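Non-structural protein 9 (Avian infectious bronchitis virus, PDB 5C94) forms a homodimer and binds RNA, probably as an accessory subunit of the coronavirus RNA replication machinery. Local coordinates at residues C19-D24 and V30-Y35; L91-N96 and M104-I109. All blocks are in the same frame, centred on the assembly; numbering follows the deposited sequence.

Contact 1: C19-D24 and V30-Y35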
loop_
_atom_site.group_PDB
_atom_site.type_symbol
_atom_site.label_atom_id
_atom_site.label_comp_id
_atom_site.label_asym_id
_atom_site.label_seq_id
_atom_site.Cartn_x
_atom_site.Cartn_y
_atom_site.Cartn_z
ATOM N N CYS A 19 -15.815 13.146 2.657
ATOM C CA CYS A 19 -16.649 13.079 1.471
ATOM C C CYS A 19 -17.992 12.585 1.924
ATOM O O CYS A 19 -18.211 12.402 3.118
ATOM C CB CYS A 19 -16.071 12.148 0.416
ATOM S SG CYS A 19 -16.033 10.406 0.927
ATOM N N VAL A 20 -18.884 12.343 0.969
ATOM C CA VAL A 20 -20.205 11.817 1.278
ATOM C C VAL A 20 -20.431 10.545 0.474
ATOM O O VAL A 20 -19.835 10.359 -0.579
ATOM C CB VAL A 20 -21.330 12.853 0.983
ATOM C CG1 VAL A 20 -21.202 14.050 1.897
ATOM C CG2 VAL A 20 -21.262 13.317 -0.463
ATOM N N ALA A 21 -21.293 9.674 0.982
ATOM C CA ALA A 21 -21.576 8.399 0.347
ATOM C C ALA A 21 -23.008 8.024 0.678
ATOM O O ALA A 21 -23.641 8.675 1.511
ATOM C CB ALA A 21 -20.607 7.330 0.820
ATOM N N GLY A 22 -23.522 6.987 0.022
ATOM C CA GLY A 22 -24.911 6.596 0.181
ATOM C C GLY A 22 -25.181 5.206 -0.362
ATOM O O GLY A 22 -24.283 4.571 -0.936
ATOM N N VAL A 23 -26.402 4.709 -0.176
ATOM C CA VAL A 23 -26.725 3.405 -0.732
ATOM C C VAL A 23 -27.041 3.509 -2.238
ATOM O O VAL A 23 -27.048 2.510 -2.943
ATOM C CB VAL A 23 -27.888 2.739 0.029
ATOM C CG1 VAL A 23 -27.660 2.840 1.521
ATOM C CG2 VAL A 23 -29.199 3.374 -0.362
ATOM N N ASP A 24 -27.288 4.723 -2.721
ATOM C CA ASP A 24 -27.326 4.997 -4.156
ATOM C C ASP A 24 -26.944 6.456 -4.415
ATOM O O ASP A 24 -26.866 7.260 -3.476
ATOM C CB ASP A 24 -28.707 4.696 -4.748
ATOM C CG ASP A 24 -29.824 5.493 -4.092
ATOM O OD1 ASP A 24 -29.775 6.747 -4.103
ATOM O OD2 ASP A 24 -30.767 4.857 -3.583
ATOM N N VAL A 30 -24.329 10.224 3.761
ATOM C CA VAL A 30 -23.515 9.687 4.833
ATOM C C VAL A 30 -22.083 10.195 4.763
ATOM O O VAL A 30 -21.312 9.771 3.893
ATOM C CB VAL A 30 -23.502 8.149 4.815
ATOM C CG1 VAL A 30 -22.674 7.593 6.001
ATOM C CG2 VAL A 30 -24.916 7.623 4.846
ATOM N N GLU A 31 -21.729 11.091 5.683
ATOM C CA GLU A 31 -20.383 11.660 5.706
ATOM C C GLU A 31 -19.404 10.544 5.954
ATOM O O GLU A 31 -19.612 9.721 6.839
ATOM C CB GLU A 31 -20.229 12.742 6.778
ATOM C CG GLU A 31 -18.917 13.539 6.668
ATOM C CD GLU A 31 -18.811 14.640 7.712
ATOM O OE1 GLU A 31 -19.710 15.510 7.753
ATOM O OE2 GLU A 31 -17.831 14.636 8.487
ATOM N N SER A 32 -18.356 10.499 5.143
ATOM C CA SER A 32 -17.381 9.437 5.228
ATOM C C SER A 32 -16.009 10.016 4.993
ATOM O O SER A 32 -15.864 11.201 4.709
ATOM C CB SER A 32 -17.673 8.332 4.209
ATOM O OG SER A 32 -19.057 8.032 4.155
ATOM N N LYS A 33 -15.013 9.155 5.127
ATOM C CA LYS A 33 -13.615 9.501 4.969
ATOM C C LYS A 33 -13.087 8.865 3.676
ATOM O O LYS A 33 -13.212 7.647 3.491
ATOM C CB LYS A 33 -12.829 9.003 6.185
ATOM C CG LYS A 33 -11.427 9.574 6.347
ATOM C CD LYS A 33 -10.574 8.566 7.105
ATOM C CE LYS A 33 -9.751 9.215 8.193
ATOM N NZ LYS A 33 -10.649 9.787 9.225
ATOM N N CYS A 34 -12.515 9.660 2.774
ATOM C CA CYS A 34 -11.923 9.058 1.583
ATOM C C CYS A 34 -10.388 9.121 1.586
ATOM O O CYS A 34 -9.781 10.001 2.182
ATOM C CB CYS A 34 -12.494 9.692 0.308
ATOM S SG CYS A 34 -11.726 11.193 -0.277
ATOM N N TYR A 35 -9.774 8.142 0.937
ATOM C CA TYR A 35 -8.328 8.053 0.837
ATOM C C TYR A 35 -7.947 8.345 -0.604
ATOM O O TYR A 35 -8.552 7.805 -1.541
ATOM C CB TYR A 35 -7.828 6.665 1.263
ATOM C CG TYR A 35 -7.976 6.404 2.748
ATOM C CD1 TYR A 35 -9.236 6.238 3.328
ATOM C CD2 TYR A 35 -6.858 6.324 3.573
ATOM C CE1 TYR A 35 -9.375 6.012 4.697
ATOM C CE2 TYR A 35 -6.985 6.093 4.936
ATOM C CZ TYR A 35 -8.245 5.945 5.494
ATOM O OH TYR A 35 -8.365 5.720 6.850
#
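Cys19 and Ser32 face each other as an antiparallel hydrogen-bonded pair, Cys19 N giving to Ser32 O at 2.8 Å and Ser32 N to Cys19 O at 2.8 Å. Val20 and Glu31 follow as a non-hydrogen-bonded pair, then Ala21 and Val30 as the next hydrogen-bonded one, in the hairpin of strands 12-22 and 30-39. Val30 N reaches Ala21 O at 2.8 Å. Ala21 N bonds Val30 O less straight, with an angle of 135° at the hydrogen.

From Ser32 CB, which stands 4.2 Å from Cys19 SG, the side chain swings beside its own backbone N (chi1 -43°). That turn carries OG to the Ala21 methyl, with OG 3.7 Å from Ala21 CB, and lets it donate to Val30 O at 2.9 Å. Val30 O takes two donors, Ala21 N and Ser32 OG, one from each face of its plane. Farther along, Cys19 SG rests on Cys34 CB.

Leu55 touches both Ala21 and Ser32, whereas Val20 and Glu31 lie on the other face of the sheet. With four backbone bonds and few side-chain touches, the strands are joined mainly through their main chains, and the buried serine hydroxyl gives its proton to a carbonyl of its own strand.

Contact 2: L91-N96 and M104-I109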
loop_
_atom_site.group_PDB
_atom_site.type_symbol
_atom_site.label_atom_id
_atom_site.label_comp_id
_atom_site.label_asym_id
_atom_site.label_seq_id
_atom_site.Cartn_x
_atom_site.Cartn_y
_atom_site.Cartn_z
ATOM N N LEU A 91 -14.270 -0.630 4.685
ATOM C CA LEU A 91 -13.390 0.016 3.724
ATOM C C LEU A 91 -13.828 -0.392 2.320
ATOM O O LEU A 91 -13.869 -1.589 1.987
ATOM C CB LEU A 91 -11.937 -0.357 4.004
ATOM C CG LEU A 91 -10.736 0.183 3.205
ATOM C CD1 LEU A 91 -10.485 -0.684 2.020
ATOM C CD2 LEU A 91 -10.899 1.607 2.762
ATOM N N TYR A 92 -14.199 0.611 1.527
ATOM C CA TYR A 92 -14.688 0.405 0.179
ATOM C C TYR A 92 -13.702 0.981 -0.806
ATOM O O TYR A 92 -13.450 2.187 -0.781
ATOM C CB TYR A 92 -16.031 1.104 -0.069
ATOM C CG TYR A 92 -17.173 0.859 0.885
ATOM C CD1 TYR A 92 -17.206 1.447 2.152
ATOM C CD2 TYR A 92 -18.253 0.091 0.483
ATOM C CE1 TYR A 92 -18.279 1.232 3.002
ATOM C CE2 TYR A 92 -19.321 -0.125 1.304
ATOM C CZ TYR A 92 -19.338 0.441 2.555
ATOM O OH TYR A 92 -20.438 0.204 3.333
ATOM N N PHE A 93 -13.167 0.155 -1.688
ATOM C CA PHE A 93 -12.375 0.693 -2.774
ATOM C C PHE A 93 -13.325 1.139 -3.853
ATOM O O PHE A 93 -14.428 0.622 -3.998
ATOM C CB PHE A 93 -11.379 -0.324 -3.323
ATOM C CG PHE A 93 -10.276 -0.656 -2.369
ATOM C CD1 PHE A 93 -9.269 0.266 -2.104
ATOM C CD2 PHE A 93 -10.259 -1.881 -1.714
ATOM C CE1 PHE A 93 -8.249 -0.037 -1.218
ATOM C CE2 PHE A 93 -9.246 -2.200 -0.827
ATOM C CZ PHE A 93 -8.238 -1.277 -0.572
ATOM N N ILE A 94 -12.881 2.121 -4.604
ATOM C CA ILE A 94 -13.652 2.649 -5.693
ATOM C C ILE A 94 -13.524 1.741 -6.931
ATOM O O ILE A 94 -12.456 1.191 -7.194
ATOM C CB ILE A 94 -13.188 4.087 -5.937
ATOM C CG1 ILE A 94 -13.851 4.957 -4.865
ATOM C CG2 ILE A 94 -13.471 4.553 -7.359
ATOM C CD1 ILE A 94 -13.252 6.272 -4.702
ATOM N N LYS A 95 -14.632 1.555 -7.645
ATOM C CA LYS A 95 -14.692 0.669 -8.799
ATOM C C LYS A 95 -13.512 0.926 -9.719
ATOM O O LYS A 95 -13.266 2.081 -10.094
ATOM C CB LYS A 95 -16.000 0.866 -9.568
ATOM C CG LYS A 95 -16.758 -0.411 -9.892
ATOM C CD LYS A 95 -17.472 -0.926 -8.646
ATOM C CE LYS A 95 -18.484 -2.023 -8.955
ATOM N NZ LYS A 95 -19.059 -2.611 -7.703
ATOM N N ASN A 96 -12.775 -0.146 -10.033
ATOM C CA ASN A 96 -11.675 -0.128 -11.007
ATOM C C ASN A 96 -10.404 0.567 -10.553
ATOM O O ASN A 96 -9.593 0.979 -11.379
ATOM C CB ASN A 96 -12.123 0.515 -12.320
ATOM C CG ASN A 96 -13.338 -0.165 -12.909
ATOM O OD1 ASN A 96 -14.290 0.497 -13.335
ATOM N ND2 ASN A 96 -13.327 -1.502 -12.910
ATOM N N MET A 104 -1.747 0.659 -1.629
ATOM C CA MET A 104 -1.259 1.838 -0.936
ATOM C C MET A 104 -2.163 2.242 0.220
ATOM O O MET A 104 -1.677 2.591 1.291
ATOM C CB MET A 104 -1.101 2.990 -1.910
ATOM C CG MET A 104 0.107 2.828 -2.791
ATOM S SD MET A 104 0.494 4.381 -3.580
ATOM C CE MET A 104 0.257 5.510 -2.214
ATOM N N VAL A 105 -3.474 2.179 0.002
ATOM C CA VAL A 105 -4.431 2.420 1.073
ATOM C C VAL A 105 -4.265 1.382 2.185
ATOM O O VAL A 105 -4.256 1.732 3.368
ATOM C CB VAL A 105 -5.890 2.375 0.570
ATOM C CG1 VAL A 105 -6.863 2.525 1.747
ATOM C CG2 VAL A 105 -6.144 3.460 -0.458
ATOM N N LEU A 106 -4.137 0.110 1.810
ATOM C CA LEU A 106 -4.014 -0.951 2.811
ATOM C C LEU A 106 -2.737 -0.756 3.612
ATOM O O LEU A 106 -2.723 -0.937 4.833
ATOM C CB LEU A 106 -4.026 -2.343 2.165
ATOM C CG LEU A 106 -5.341 -2.795 1.525
ATOM C CD1 LEU A 106 -5.165 -4.149 0.849
ATOM C CD2 LEU A 106 -6.475 -2.846 2.544
ATOM N N GLY A 107 -1.667 -0.392 2.913
ATOM C CA GLY A 107 -0.398 -0.131 3.556
ATOM C C GLY A 107 -0.511 1.028 4.531
ATOM O O GLY A 107 0.042 0.965 5.626
ATOM N N ALA A 108 -1.233 2.079 4.141
ATOM C CA ALA A 108 -1.309 3.298 4.952
ATOM C C ALA A 108 -2.055 3.062 6.258
ATOM O O ALA A 108 -1.777 3.716 7.261
ATOM C CB ALA A 108 -1.972 4.427 4.180
ATOM N N ILE A 109 -2.989 2.119 6.259
ATOM C CA ILE A 109 -3.815 1.887 7.451
ATOM C C ILE A 109 -3.335 0.691 8.265
ATOM O O ILE A 109 -3.856 0.429 9.346
ATOM C CB ILE A 109 -5.302 1.672 7.081
ATOM C CG1 ILE A 109 -5.466 0.370 6.284
ATOM C CG2 ILE A 109 -5.849 2.881 6.303
ATOM C CD1 ILE A 109 -6.882 0.060 5.905
#
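Phe93 turns the edge of its ring to Val105 and Leu106 of helix 99-109. All the contacts across the two segments are apolar. Phe93 CE1 lies 3.8 Å from Val105 CB, and both valine methyls stand a little farther from the same ring carbon. The neighbouring ring atom, Phe93 CZ, reaches Leu106 CG at 3.9 Å, and Leu106 CD2 is equally near to it. Leu106 CG lies in the ring plane, so the leucine abuts the rim. The leucine side chain stands roughly perpendicular to that of Phe93, while Val105 and Phe93 run past one another head to tail. With CG opposite its own carbonyl carbon (chi1 -69°), Phe93 carries its ring closer to the helix than its first side-chain bond alone would suggest.

This is the nsp9 arrangement of a C-terminal helix packed against an open, barrel-like antiparallel sheet. Strand segment 91-93 and helix segment 104-109 run nearly antiparallel, at 156°, their axes coming no closer than 11.1 Å, a gap bridged by side chains.

Aliphatic packing continues beside the ring. Leu91 extends a methyl toward the helix, CD2 standing 4.3 Å from Val105 CG1. Its other methyl, CD1, lies over one face of the Phe93 ring, 3.4 Å above the plane and offset toward the rim. Leu91 and Phe93 both touch Ala47 of strand 42-50, and Leu106 also meets Phe78.

Leu106 and Phe93 also face the second subunit, as does Met104. Leu106 touches Met104 of the second subunit, Met104 touches Leu106 of that subunit, and Phe93 packs on Pro2 of the same partner chain, a residue that probably belongs to a leftover of the expression tag.

From the N terminus, strand 12-22 turns back into strand 30-39, and contact 1 closes this short hairpin across five intervening residues. Strand 42-50 then leads into the rest of the sheet before strand 85-93 brings the chain to contact 2, which closes a second loop of seven residues, largely helical, between sheet and helix 99-109. The loops are in series, neither nested nor crossed; the centres of contact 1 and contact 2 lie about 14 Å apart. Tyr35 joins them directly: its CE2 packs 3.7 Å from Ile109 CG2, and its CB lies 4.0 Å from Val105 CG2. These two touches tie the hairpin, through strand 30-39, to helix 99-109, which also meets the second subunit.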